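4-alpha-glucanotransferase (Streptococcus agalactiae, PDB 6M6T) is an amylomaltase, or disproportionating enzyme, an enzyme of the TIM-barrel clan whose pocket holds a bound glycan. Local coordinates at residues Phe235-Asp238 / Gln242-Ala245; Pro264-Asp269 / Asp277-Arg282; Ile167-Glu172 / Glu227-Pro232; Met231-Lys236 / Trp268-Glu273; Glu151-Gly154 / Glu160-Asp163. One frame throughout, in Å; residues are numbered along the deposited sequence.

Contact 1 of 5, residues Phe235-Asp238 / Gln242-Ala245; sequences FKLD and QPLA
The backbones of Leu237 and Pro243 come side by side where two stretches of the loop after helix 226-230 turn back on each other, their CA atoms 4.8 Å apart in a single antiparallel bridge. The bonds that frame this pair lie on either side of it: Leu244 N gives its hydrogen to Lys236 O at 3.0 Å, and Asp238 N makes a weak, longer bond to Gln242 O. Leu237 and Pro243 are thus a non-hydrogen-bonded pair, a place where proline fits because no N-H is needed of it. The packed part is here: the CD2 branch of Leu237 comes to 3.6 Å from Pro243 CA, while the leucine also rests on Val228 of helix 226-230.

Toward solvent the contact depends more on polar atoms. Asp238 turns its CG between its own N and carbonyl carbon (chi1 57°), which brings OD1 to 3.0 Å from Gln242 N, a nearly straight bond that reaches the oxygen from above the carboxylate plane. Leu244, exposed, packs CB and CG against Lys236 O and sets CD2 4.0 Å from Asp238 CB. Lys236 sends its amine away to Glu306 and Tyr304.

A carboxylate and a few peptide groups therefore close this turn, and the aspartate replaces a backbone carbonyl as acceptor at its outer end.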
# COMPACT_ATOMS: atom_id res chain seq x y z
N PHE A 235 10.31 13.04 14.48
CA PHE A 235 11.13 11.84 14.54
C PHE A 235 12.20 11.96 15.63
O PHE A 235 12.46 13.03 16.17
CB PHE A 235 11.79 11.55 13.19
CG PHE A 235 10.83 11.48 12.05
CD1 PHE A 235 10.43 12.63 11.38
CD2 PHE A 235 10.33 10.26 11.62
CE1 PHE A 235 9.53 12.57 10.31
CE2 PHE A 235 9.43 10.19 10.56
CZ PHE A 235 9.04 11.35 9.90
N LYS A 236 12.78 10.82 15.97
CA LYS A 236 13.95 10.77 16.84
C LYS A 236 15.17 10.81 15.93
O LYS A 236 15.70 9.77 15.52
CB LYS A 236 13.94 9.50 17.69
CG LYS A 236 12.78 9.39 18.67
CD LYS A 236 12.83 8.05 19.43
CE LYS A 236 11.71 7.98 20.48
NZ LYS A 236 11.70 6.75 21.33
N LEU A 237 15.62 12.02 15.58
CA LEU A 237 16.80 12.18 14.73
C LEU A 237 17.78 13.15 15.38
O LEU A 237 17.46 13.83 16.37
CB LEU A 237 16.44 12.69 13.32
CG LEU A 237 15.27 12.04 12.56
CD1 LEU A 237 14.65 13.07 11.64
CD2 LEU A 237 15.65 10.78 11.77
N ASP A 238 18.98 13.20 14.81
CA ASP A 238 20.05 14.08 15.27
C ASP A 238 20.22 15.28 14.33
O ASP A 238 19.40 15.52 13.43
CB ASP A 238 21.34 13.28 15.42
CG ASP A 238 21.76 12.59 14.15
OD1 ASP A 238 21.41 13.09 13.06
OD2 ASP A 238 22.46 11.55 14.26
N GLN A 242 19.92 11.87 10.81
CA GLN A 242 19.96 10.43 10.68
C GLN A 242 19.25 9.77 11.86
O GLN A 242 19.25 10.29 12.98
CB GLN A 242 21.39 9.91 10.59
CG GLN A 242 22.28 10.86 9.83
CD GLN A 242 23.20 10.16 8.86
OE1 GLN A 242 23.17 8.93 8.74
NE2 GLN A 242 24.02 10.94 8.17
N PRO A 243 18.60 8.63 11.61
CA PRO A 243 17.75 8.02 12.64
C PRO A 243 18.54 7.57 13.87
O PRO A 243 19.52 6.83 13.75
CB PRO A 243 17.11 6.84 11.91
CG PRO A 243 17.32 7.11 10.47
CD PRO A 243 18.56 7.88 10.35
N LEU A 244 18.10 8.04 15.05
CA LEU A 244 18.65 7.55 16.32
C LEU A 244 18.32 6.08 16.50
O LEU A 244 19.20 5.26 16.76
CB LEU A 244 18.10 8.36 17.49
CG LEU A 244 18.38 9.86 17.62
CD1 LEU A 244 17.87 10.41 18.97
CD2 LEU A 244 19.86 10.14 17.39
N ALA A 245 17.03 5.74 16.37
CA ALA A 245 16.51 4.39 16.35
C ALA A 245 15.72 4.16 15.06
O ALA A 245 15.16 5.10 14.48
CB ALA A 245 15.64 4.14 17.55

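Contact 2 of 5, residues Pro264-Asp269 / Asp277-Arg282; sequences PIYNWD and DWWIYR
Tyr266, Trp268, Trp278 and Trp279 make up a buried aromatic cluster, where the chain leading into helix 268-273 meets the start of helix 277-289. Large flat side chains suit the place, since they bridge backbones whose nearest CA atoms, those of Trp268 and Trp279, are 10.9 Å apart.

Tyr266 occupies the middle. Trp279 turns the edge of its six-membered ring toward the tyrosine face in an offset edge-to-face pair, planes at 65°, with CZ2 3.7 Å from Tyr266 CE2. Trp278 meets the same tyrosine rim to rim, CZ3 lying 3.5 Å from Tyr266 CE1, and the hydroxyl oxygen sits in the plane of that indole at its edge. Different first torsions bring these neighbouring tryptophans to the same partner: CG of Trp278 is anti to its N (-177°), whereas CG of Trp279 is anti to its carbonyl carbon (-84°). The indole planes of Trp268 and Trp279 are parallel, though the side chains cross at about a right angle and the rings are slid apart, barely overlapping; Trp268 CH2 is 3.7 Å from Trp279 CE2.

The polar ends are satisfied beyond the cluster. Tyr266 OH bonds Ile219 O, a residue of the glycan pocket, and Arg282, whose NH1 passes 3.9 Å from Tyr266 OH, gives NH2 to Pro218 O.

Trp279 also touches Met217 on strand 212-217. The cluster packs the first turn of helix 277-289 against the chain entering helix 268-273, and helix 277-289 precedes parallel strand 292-295, as a helix does in the beta-alpha succession of a TIM barrel.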
# COMPACT_ATOMS: atom_id res chain seq x y z
N PRO A 264 12.48 5.62 10.09
CA PRO A 264 12.69 6.38 11.32
C PRO A 264 11.55 6.11 12.30
O PRO A 264 10.49 5.59 11.94
CB PRO A 264 12.69 7.84 10.85
CG PRO A 264 11.89 7.82 9.59
CD PRO A 264 12.16 6.49 8.94
N ILE A 265 11.79 6.48 13.54
CA ILE A 265 10.88 6.25 14.65
C ILE A 265 10.23 7.57 15.05
O ILE A 265 10.80 8.65 14.85
CB ILE A 265 11.68 5.63 15.80
CG1 ILE A 265 12.10 4.21 15.43
CG2 ILE A 265 10.93 5.67 17.09
CD1 ILE A 265 11.00 3.21 15.60
N TYR A 266 9.01 7.50 15.58
CA TYR A 266 8.28 8.70 15.95
C TYR A 266 8.68 9.20 17.34
O TYR A 266 8.89 8.41 18.27
CB TYR A 266 6.77 8.44 15.89
CG TYR A 266 6.24 8.33 14.47
CD1 TYR A 266 6.39 9.38 13.57
CD2 TYR A 266 5.60 7.17 14.02
CE1 TYR A 266 5.93 9.29 12.27
CE2 TYR A 266 5.13 7.07 12.72
CZ TYR A 266 5.30 8.13 11.85
OH TYR A 266 4.85 8.05 10.55
N ASN A 267 8.79 10.52 17.48
CA ASN A 267 8.90 11.16 18.80
C ASN A 267 7.47 11.44 19.24
O ASN A 267 6.97 12.57 19.16
CB ASN A 267 9.76 12.42 18.75
CG ASN A 267 9.88 13.13 20.10
OD1 ASN A 267 10.08 12.49 21.13
ND2 ASN A 267 9.75 14.46 20.09
N TRP A 268 6.80 10.38 19.69
CA TRP A 268 5.37 10.46 19.93
C TRP A 268 5.02 11.54 20.94
O TRP A 268 3.86 11.99 20.98
CB TRP A 268 4.85 9.09 20.39
CG TRP A 268 4.65 8.08 19.27
CD1 TRP A 268 5.45 7.01 18.97
CD2 TRP A 268 3.57 8.04 18.33
NE1 TRP A 268 4.94 6.31 17.91
CE2 TRP A 268 3.79 6.92 17.49
CE3 TRP A 268 2.44 8.83 18.11
CZ2 TRP A 268 2.93 6.58 16.45
CZ3 TRP A 268 1.57 8.49 17.07
CH2 TRP A 268 1.83 7.38 16.25
N ASP A 269 5.99 11.99 21.75
CA ASP A 269 5.73 13.10 22.66
C ASP A 269 5.44 14.39 21.91
O ASP A 269 4.47 15.09 22.23
CB ASP A 269 6.90 13.28 23.63
CG ASP A 269 7.05 12.09 24.59
OD1 ASP A 269 6.09 11.81 25.34
OD2 ASP A 269 8.13 11.45 24.58
N ASP A 277 -1.57 16.95 15.07
CA ASP A 277 -1.80 17.71 13.84
C ASP A 277 -1.49 16.88 12.59
O ASP A 277 -2.36 16.67 11.72
CB ASP A 277 -0.92 18.97 13.91
CG ASP A 277 -1.22 20.01 12.80
OD1 ASP A 277 -1.16 19.68 11.58
OD2 ASP A 277 -1.47 21.18 13.18
N TRP A 278 -0.27 16.36 12.52
CA TRP A 278 0.17 15.69 11.30
C TRP A 278 -0.65 14.43 11.03
O TRP A 278 -0.97 14.13 9.88
CB TRP A 278 1.65 15.35 11.41
CG TRP A 278 2.24 14.72 10.19
CD1 TRP A 278 2.37 15.28 8.94
CD2 TRP A 278 2.81 13.40 10.10
NE1 TRP A 278 2.98 14.39 8.09
CE2 TRP A 278 3.25 13.23 8.77
CE3 TRP A 278 2.97 12.35 11.01
CZ2 TRP A 278 3.86 12.05 8.34
CZ3 TRP A 278 3.58 11.18 10.57
CH2 TRP A 278 4.01 11.05 9.25
N TRP A 279 -1.00 13.69 12.08
CA TRP A 279 -1.77 12.47 11.91
C TRP A 279 -3.20 12.77 11.47
O TRP A 279 -3.78 12.02 10.67
CB TRP A 279 -1.78 11.68 13.21
CG TRP A 279 -0.58 10.83 13.40
CD1 TRP A 279 0.38 10.97 14.35
CD2 TRP A 279 -0.23 9.67 12.63
NE1 TRP A 279 1.32 9.97 14.21
CE2 TRP A 279 0.97 9.17 13.16
CE3 TRP A 279 -0.80 9.02 11.54
CZ2 TRP A 279 1.60 8.05 12.64
CZ3 TRP A 279 -0.17 7.91 11.03
CH2 TRP A 279 1.02 7.43 11.58
N ILE A 280 -3.79 13.84 12.00
CA ILE A 280 -5.11 14.24 11.53
C ILE A 280 -5.06 14.55 10.05
O ILE A 280 -5.96 14.19 9.29
CB ILE A 280 -5.64 15.44 12.33
CG1 ILE A 280 -5.72 15.09 13.82
CG2 ILE A 280 -6.98 15.91 11.78
CD1 ILE A 280 -6.78 14.10 14.14
N TYR A 281 -3.97 15.16 9.60
CA TYR A 281 -3.82 15.48 8.18
C TYR A 281 -3.63 14.22 7.34
O TYR A 281 -4.23 14.08 6.25
CB TYR A 281 -2.66 16.47 8.03
CG TYR A 281 -1.91 16.46 6.73
CD1 TYR A 281 -2.38 17.17 5.64
CD2 TYR A 281 -0.71 15.79 6.62
CE1 TYR A 281 -1.68 17.19 4.44
CE2 TYR A 281 -0.00 15.80 5.44
CZ TYR A 281 -0.49 16.50 4.35
OH TYR A 281 0.24 16.50 3.17
N ARG A 282 -2.83 13.27 7.83
CA ARG A 282 -2.67 12.00 7.12
C ARG A 282 -4.01 11.30 6.94
O ARG A 282 -4.39 10.94 5.81
CB ARG A 282 -1.69 11.10 7.87
CG ARG A 282 -0.21 11.45 7.69
CD ARG A 282 0.68 10.23 7.92
NE ARG A 282 0.55 9.26 6.84
CZ ARG A 282 1.25 8.13 6.78
NH1 ARG A 282 2.11 7.83 7.74
NH2 ARG A 282 1.08 7.30 5.76

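Contact 3 of 5, residues Ile167-Glu172 / Glu227-Pro232; sequences IRREEE and EVWTMP
Arg169 is the C-prime residue of the Schellman motif that ends helix 164-167, and from that turn its side chain extends over the indole of Trp229 in the last turn of helix 226-230. Its positive phi lets Glu170 N reach back to Ala165 O and Arg169 N to Ile166 O. The same turn directs CB toward the other segment.

The arginine crosses the indole at about a right angle. Its CG lies over the five-membered ring, 4.0 Å from the centroid, as a CH-pi contact. A bend at chi3 (77°) then carries the guanidinium across the six-membered ring, with CZ 4.2 Å from that centroid and almost on the ring normal. This is a cation-pi interaction, yet not a flat stack: the planes stand 72° apart, so the guanidinium meets the ring with its edge, NH2 being 3.5 Å from Trp229 CZ3. Thr230 CB lies over one guanidinium face, toward its rim, and Thr230 CG2 is 3.9 Å from Arg169 NE. An arginine fits because its long aliphatic part and its charge both find the aromatic surface.

Ile167 O lies at the indole edge, 3.2 Å from Trp229 CD1, while Trp229 NE1 bonds Ile166 O. Lys241 NZ bonds both Ile167 O and Trp229 O, joining the two helix ends from outside.

Around this meeting point, Phe146 and Ile149 of helix 140-152 pack on Trp229, and Leu174 of helix 171-180 touches both Arg169 and Trp229; the indole is thus set among three helices beyond its own.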
# COMPACT_ATOMS: atom_id res chain seq x y z
N ILE A 167 20.58 20.36 3.62
CA ILE A 167 20.05 19.25 4.39
C ILE A 167 19.18 19.75 5.54
O ILE A 167 18.17 19.12 5.89
CB ILE A 167 21.21 18.35 4.86
CG1 ILE A 167 21.49 17.28 3.81
CG2 ILE A 167 20.91 17.74 6.22
CD1 ILE A 167 22.76 16.50 4.03
N ARG A 168 19.52 20.89 6.12
CA ARG A 168 18.71 21.47 7.19
C ARG A 168 18.06 22.78 6.77
O ARG A 168 17.81 23.65 7.60
CB ARG A 168 19.55 21.66 8.45
CG ARG A 168 20.97 22.08 8.17
CD ARG A 168 21.77 22.19 9.43
NE ARG A 168 23.12 22.66 9.14
CZ ARG A 168 24.10 21.87 8.72
NH1 ARG A 168 23.86 20.57 8.55
NH2 ARG A 168 25.31 22.37 8.48
N ARG A 169 17.78 22.93 5.47
CA ARG A 169 16.91 23.97 4.92
C ARG A 169 17.21 25.37 5.48
O ARG A 169 16.37 26.02 6.09
CB ARG A 169 15.43 23.63 5.15
CG ARG A 169 15.13 22.19 5.48
CD ARG A 169 13.64 22.00 5.64
NE ARG A 169 13.00 21.96 4.34
CZ ARG A 169 12.30 22.95 3.80
NH1 ARG A 169 12.12 24.08 4.48
NH2 ARG A 169 11.76 22.80 2.58
N GLU A 170 18.44 25.83 5.25
CA GLU A 170 18.75 27.23 5.57
C GLU A 170 18.26 28.10 4.42
O GLU A 170 18.57 27.84 3.26
CB GLU A 170 20.25 27.42 5.81
CG GLU A 170 20.95 26.29 6.59
CD GLU A 170 20.47 26.12 8.06
OE1 GLU A 170 19.70 26.97 8.56
OE2 GLU A 170 20.88 25.13 8.71
N GLU A 171 17.48 29.14 4.75
CA GLU A 171 16.59 29.73 3.75
C GLU A 171 17.34 30.36 2.58
O GLU A 171 16.78 30.48 1.49
CB GLU A 171 15.65 30.74 4.40
CG GLU A 171 14.46 30.09 5.18
CD GLU A 171 13.31 29.56 4.28
OE1 GLU A 171 12.27 29.10 4.83
OE2 GLU A 171 13.44 29.61 3.03
N GLU A 172 18.61 30.71 2.76
CA GLU A 172 19.41 31.19 1.63
C GLU A 172 19.75 30.04 0.68
O GLU A 172 19.63 30.17 -0.54
CB GLU A 172 20.66 31.91 2.14
CG GLU A 172 20.45 33.41 2.46
CD GLU A 172 21.23 33.93 3.68
OE1 GLU A 172 21.70 35.09 3.64
OE2 GLU A 172 21.35 33.18 4.67
N GLU A 227 9.31 14.47 4.66
CA GLU A 227 8.83 14.75 6.01
C GLU A 227 9.98 14.83 7.01
O GLU A 227 10.00 15.71 7.88
CB GLU A 227 7.80 13.68 6.44
CG GLU A 227 6.36 13.99 6.01
CD GLU A 227 6.04 13.51 4.60
OE1 GLU A 227 6.70 12.56 4.12
OE2 GLU A 227 5.11 14.07 3.97
N VAL A 228 10.94 13.90 6.91
CA VAL A 228 12.17 13.98 7.68
C VAL A 228 12.93 15.26 7.37
O VAL A 228 13.67 15.78 8.21
CB VAL A 228 13.02 12.73 7.39
CG1 VAL A 228 14.40 12.85 8.03
CG2 VAL A 228 12.30 11.48 7.88
N TRP A 229 12.74 15.79 6.15
CA TRP A 229 13.37 17.03 5.73
C TRP A 229 12.66 18.27 6.30
O TRP A 229 13.26 19.07 7.02
CB TRP A 229 13.40 17.07 4.21
CG TRP A 229 14.33 18.08 3.67
CD1 TRP A 229 15.60 18.34 4.11
CD2 TRP A 229 14.09 18.97 2.58
NE1 TRP A 229 16.14 19.35 3.37
CE2 TRP A 229 15.24 19.75 2.42
CE3 TRP A 229 13.00 19.20 1.74
CZ2 TRP A 229 15.35 20.74 1.44
CZ3 TRP A 229 13.10 20.18 0.77
CH2 TRP A 229 14.27 20.94 0.63
N THR A 230 11.37 18.45 5.97
CA THR A 230 10.66 19.68 6.34
C THR A 230 10.13 19.66 7.77
O THR A 230 9.84 20.73 8.32
CB THR A 230 9.48 19.93 5.41
OG1 THR A 230 8.43 19.03 5.75
CG2 THR A 230 9.87 19.71 3.97
N MET A 231 9.96 18.48 8.37
CA MET A 231 9.34 18.36 9.69
C MET A 231 10.12 17.37 10.54
O MET A 231 9.57 16.35 10.98
CB MET A 231 7.88 17.94 9.55
CG MET A 231 6.94 18.95 8.90
SD MET A 231 5.27 18.26 8.77
CE MET A 231 5.45 17.19 7.34
N PRO A 232 11.40 17.64 10.81
CA PRO A 232 12.22 16.66 11.55
C PRO A 232 11.77 16.43 12.98
O PRO A 232 12.12 15.39 13.56
CB PRO A 232 13.62 17.28 11.51
CG PRO A 232 13.36 18.76 11.43
CD PRO A 232 12.13 18.90 10.57

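Contact 4 of 5, residues Met231-Lys236 / Trp268-Glu273; sequences MPELFK and WDYHKE
Tyr270 lays one ring face against Glu233, whose CG sits 3.7 Å from the ring centroid in a CH-pi contact. Glu233 reaches it with CG between its own N and carbonyl carbon (chi1 62°), and a bend at chi2 leaves the carboxylate nearly perpendicular to the ring. Its backbone joins in, Glu233 O being 3.2 Å from Tyr270 CG. Beside it the CD2 branch of Leu234 comes to 3.5 Å from Tyr270 CE2.

One side-chain hydrogen bond completes this shell. His271 NE2 donates to Leu234 O over 3.1 Å, the oxygen lying in the imidazole plane and the donor in the carbonyl plane on a lone pair. Histidine suits the site because the N-H in its ring plane can point at a backbone acceptor while its ring stays buried.

The partners are a 3-10 turn, 232-234, just past helix 226-230, and the short helix 268-273. Leu234 O also receives the backbone N of Asn267, the N-cap of that helix, so one carbonyl holds both the helix start and a side chain from its first turn.

Further out, Trp278 of helix 277-289 packs on both Leu234 and His271, and Ser274 OG bonds the carbonyl oxygens of Tyr270 and His271 where the helix ends.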
# COMPACT_ATOMS: atom_id res chain seq x y z
N MET A 231 9.96 18.48 8.37
CA MET A 231 9.34 18.36 9.69
C MET A 231 10.12 17.37 10.54
O MET A 231 9.57 16.35 10.98
CB MET A 231 7.88 17.94 9.55
CG MET A 231 6.94 18.95 8.90
SD MET A 231 5.27 18.26 8.77
CE MET A 231 5.45 17.19 7.34
N PRO A 232 11.40 17.64 10.81
CA PRO A 232 12.22 16.66 11.55
C PRO A 232 11.77 16.43 12.98
O PRO A 232 12.12 15.39 13.56
CB PRO A 232 13.62 17.28 11.51
CG PRO A 232 13.36 18.76 11.43
CD PRO A 232 12.13 18.90 10.57
N GLU A 233 11.00 17.36 13.55
CA GLU A 233 10.57 17.33 14.95
C GLU A 233 9.53 16.24 15.22
O GLU A 233 9.08 16.11 16.36
CB GLU A 233 10.03 18.70 15.34
CG GLU A 233 8.80 19.14 14.55
CD GLU A 233 9.13 19.90 13.25
OE1 GLU A 233 8.20 20.54 12.68
OE2 GLU A 233 10.29 19.86 12.79
N LEU A 234 9.13 15.48 14.20
CA LEU A 234 8.24 14.34 14.37
C LEU A 234 8.99 13.04 14.65
O LEU A 234 8.36 12.04 15.05
CB LEU A 234 7.38 14.14 13.11
CG LEU A 234 6.67 15.35 12.52
CD1 LEU A 234 5.99 15.02 11.19
CD2 LEU A 234 5.67 15.89 13.52
N PHE A 235 10.31 13.04 14.48
CA PHE A 235 11.13 11.84 14.54
C PHE A 235 12.20 11.96 15.63
O PHE A 235 12.46 13.03 16.17
CB PHE A 235 11.79 11.55 13.19
CG PHE A 235 10.83 11.48 12.05
CD1 PHE A 235 10.43 12.63 11.38
CD2 PHE A 235 10.33 10.26 11.62
CE1 PHE A 235 9.53 12.57 10.31
CE2 PHE A 235 9.43 10.19 10.56
CZ PHE A 235 9.04 11.35 9.90
N LYS A 236 12.78 10.82 15.97
CA LYS A 236 13.95 10.77 16.84
C LYS A 236 15.17 10.81 15.93
O LYS A 236 15.70 9.77 15.52
CB LYS A 236 13.94 9.50 17.69
CG LYS A 236 12.78 9.39 18.67
CD LYS A 236 12.83 8.05 19.43
CE LYS A 236 11.71 7.98 20.48
NZ LYS A 236 11.70 6.75 21.33
N TRP A 268 6.80 10.38 19.69
CA TRP A 268 5.37 10.46 19.93
C TRP A 268 5.02 11.54 20.94
O TRP A 268 3.86 11.99 20.98
CB TRP A 268 4.85 9.09 20.39
CG TRP A 268 4.65 8.08 19.27
CD1 TRP A 268 5.45 7.01 18.97
CD2 TRP A 268 3.57 8.04 18.33
NE1 TRP A 268 4.94 6.31 17.91
CE2 TRP A 268 3.79 6.92 17.49
CE3 TRP A 268 2.44 8.83 18.11
CZ2 TRP A 268 2.93 6.58 16.45
CZ3 TRP A 268 1.57 8.49 17.07
CH2 TRP A 268 1.83 7.38 16.25
N ASP A 269 5.99 11.99 21.75
CA ASP A 269 5.73 13.10 22.66
C ASP A 269 5.44 14.39 21.91
O ASP A 269 4.47 15.09 22.23
CB ASP A 269 6.90 13.28 23.63
CG ASP A 269 7.05 12.09 24.59
OD1 ASP A 269 6.09 11.81 25.34
OD2 ASP A 269 8.13 11.45 24.58
N TYR A 270 6.26 14.71 20.88
CA TYR A 270 5.97 15.90 20.07
C TYR A 270 4.60 15.80 19.44
O TYR A 270 3.91 16.82 19.29
CB TYR A 270 7.02 16.12 18.98
CG TYR A 270 6.69 17.33 18.10
CD1 TYR A 270 7.04 18.62 18.49
CD2 TYR A 270 6.02 17.18 16.88
CE1 TYR A 270 6.74 19.73 17.70
CE2 TYR A 270 5.71 18.29 16.09
CZ TYR A 270 6.07 19.56 16.50
OH TYR A 270 5.77 20.65 15.72
N HIS A 271 4.18 14.59 19.07
CA HIS A 271 2.84 14.42 18.51
C HIS A 271 1.77 14.74 19.55
O HIS A 271 0.87 15.55 19.29
CB HIS A 271 2.66 13.00 17.98
CG HIS A 271 3.59 12.66 16.86
ND1 HIS A 271 3.14 12.17 15.65
CD2 HIS A 271 4.94 12.73 16.76
CE1 HIS A 271 4.17 11.95 14.86
NE2 HIS A 271 5.28 12.28 15.51
N LYS A 272 1.85 14.11 20.74
CA LYS A 272 0.85 14.38 21.77
C LYS A 272 0.77 15.86 22.07
O LYS A 272 -0.33 16.43 22.14
CB LYS A 272 1.15 13.58 23.04
CG LYS A 272 -0.10 13.32 23.89
CD LYS A 272 0.20 13.16 25.37
CE LYS A 272 -1.07 12.83 26.16
NZ LYS A 272 -2.12 13.87 25.96
N GLU A 273 1.92 16.52 22.21
CA GLU A 273 1.88 17.95 22.48
C GLU A 273 1.26 18.71 21.31
O GLU A 273 0.45 19.63 21.52
CB GLU A 273 3.29 18.47 22.80
CG GLU A 273 3.59 18.59 24.31
CD GLU A 273 2.99 19.85 24.98
OE1 GLU A 273 3.12 20.95 24.40
OE2 GLU A 273 2.40 19.73 26.08

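Contact 5 of 5, residues Glu151-Gly154 / Glu160-Asp163; sequences EHFG and EWDD
Phe153 has the peptide N of Asp162 over the centre of its ring, 4.1 Å above the plane. The Asp162 side chain runs past the ring in the reverse direction, its carboxylate plane within 2° of parallel, and its OD1 is 4.2 Å from Phe153 CD1.

Trp161 supplies the closest packing. Phe153 CD2 stands over the indole face toward its rim, 3.4 Å from Trp161 CG, with the ring planes oblique at 37°. Further along the phenyl, CZ touches Asp163 CB at 4.1 Å. The two oxygens of Asp163 are used beyond the contact: OD1 caps Ala165 N at the start of helix 164-167, and OD2 bonds Tyr177 OH.

The phenylalanine is the first residue beyond helix 140-152. Gly154 follows as C-prime of a Schellman motif, its positive phi, easy for a residue without a side chain, turning the chain out of the helix; Asn155 N reaches Lys150 O. Ile166 packs on both Phe153 and Trp161.

Between the two segments the attraction is therefore probably mainly dispersive, aromatic surface against aromatic surface and peptide, while Asp163 uses its carboxylate for the helix cap and Tyr177.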
# COMPACT_ATOMS: atom_id res chain seq x y z
N GLU A 151 17.54 14.40 -7.08
CA GLU A 151 18.07 14.05 -8.39
C GLU A 151 19.36 14.79 -8.66
O GLU A 151 20.28 14.20 -9.24
CB GLU A 151 17.00 14.32 -9.46
CG GLU A 151 16.02 13.14 -9.62
CD GLU A 151 14.69 13.48 -10.32
OE1 GLU A 151 14.51 14.63 -10.79
OE2 GLU A 151 13.81 12.59 -10.40
N HIS A 152 19.48 16.05 -8.21
CA HIS A 152 20.72 16.80 -8.42
C HIS A 152 21.90 16.07 -7.80
O HIS A 152 22.94 15.89 -8.45
CB HIS A 152 20.63 18.22 -7.85
CG HIS A 152 21.93 18.99 -7.92
ND1 HIS A 152 22.21 20.06 -7.10
CD2 HIS A 152 23.01 18.84 -8.72
CE1 HIS A 152 23.41 20.54 -7.39
NE2 HIS A 152 23.92 19.81 -8.36
N PHE A 153 21.74 15.61 -6.57
CA PHE A 153 22.79 14.90 -5.85
C PHE A 153 22.94 13.46 -6.30
O PHE A 153 23.54 12.65 -5.57
CB PHE A 153 22.55 14.97 -4.34
CG PHE A 153 22.76 16.34 -3.78
CD1 PHE A 153 23.92 17.05 -4.08
CD2 PHE A 153 21.80 16.94 -3.00
CE1 PHE A 153 24.11 18.33 -3.60
CE2 PHE A 153 21.99 18.22 -2.50
CZ PHE A 153 23.14 18.91 -2.81
N GLY A 154 22.38 13.14 -7.46
CA GLY A 154 22.54 11.83 -8.05
C GLY A 154 21.67 10.76 -7.44
O GLY A 154 22.13 9.62 -7.29
N GLU A 160 22.82 11.61 3.02
CA GLU A 160 24.14 11.64 2.40
C GLU A 160 24.26 12.70 1.30
O GLU A 160 25.18 12.62 0.48
CB GLU A 160 24.50 10.25 1.87
CG GLU A 160 23.51 9.67 0.84
CD GLU A 160 23.93 8.30 0.26
OE1 GLU A 160 23.16 7.75 -0.57
OE2 GLU A 160 25.02 7.78 0.63
N TRP A 161 23.36 13.69 1.27
CA TRP A 161 23.58 14.83 0.38
C TRP A 161 24.89 15.50 0.76
O TRP A 161 25.46 15.25 1.82
CB TRP A 161 22.43 15.85 0.45
CG TRP A 161 21.09 15.38 -0.08
CD1 TRP A 161 20.81 14.20 -0.71
CD2 TRP A 161 19.83 16.09 0.00
NE1 TRP A 161 19.46 14.13 -1.03
CE2 TRP A 161 18.85 15.28 -0.61
CE3 TRP A 161 19.45 17.33 0.52
CZ2 TRP A 161 17.51 15.67 -0.70
CZ3 TRP A 161 18.11 17.72 0.42
CH2 TRP A 161 17.16 16.88 -0.18
N ASP A 162 25.39 16.37 -0.13
CA ASP A 162 26.70 16.97 0.05
C ASP A 162 26.67 18.32 0.75
O ASP A 162 27.66 18.70 1.39
CB ASP A 162 27.41 17.13 -1.30
CG ASP A 162 27.66 15.79 -1.97
OD1 ASP A 162 26.76 14.92 -1.87
OD2 ASP A 162 28.74 15.62 -2.60
N ASP A 163 25.57 19.05 0.65
CA ASP A 163 25.47 20.42 1.13
C ASP A 163 24.66 20.41 2.43
O ASP A 163 23.43 20.36 2.42
CB ASP A 163 24.85 21.29 0.05
CG ASP A 163 24.79 22.74 0.42
OD1 ASP A 163 25.29 23.13 1.50
OD2 ASP A 163 24.23 23.51 -0.39

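How the contacts relate
Contacts 2 and 4 are almost one unit, their centres 6 Å apart and both using helix 268-273; His271 ND1 of contact 4 lies 3.2 Å from Trp279 NE1 of contact 2. Contact 1 continues from contact 4 through the shared Phe235 and Lys236, whose N bonds Ile265 O of contact 2. Contact 3 joins this group through Val228 and Phe235, and reaches contact 5 where Trp229 meets Trp161 edge-to-face. Contact 5 is the remote end, its centre about 27 Å from that of contact 2. The glycan lies nearer the other end: the Arg282 side chain is about 9 Å from 1,5-anhydro-D-glucitol, and that of Pro243 about 10 Å from the bound AC1 unit.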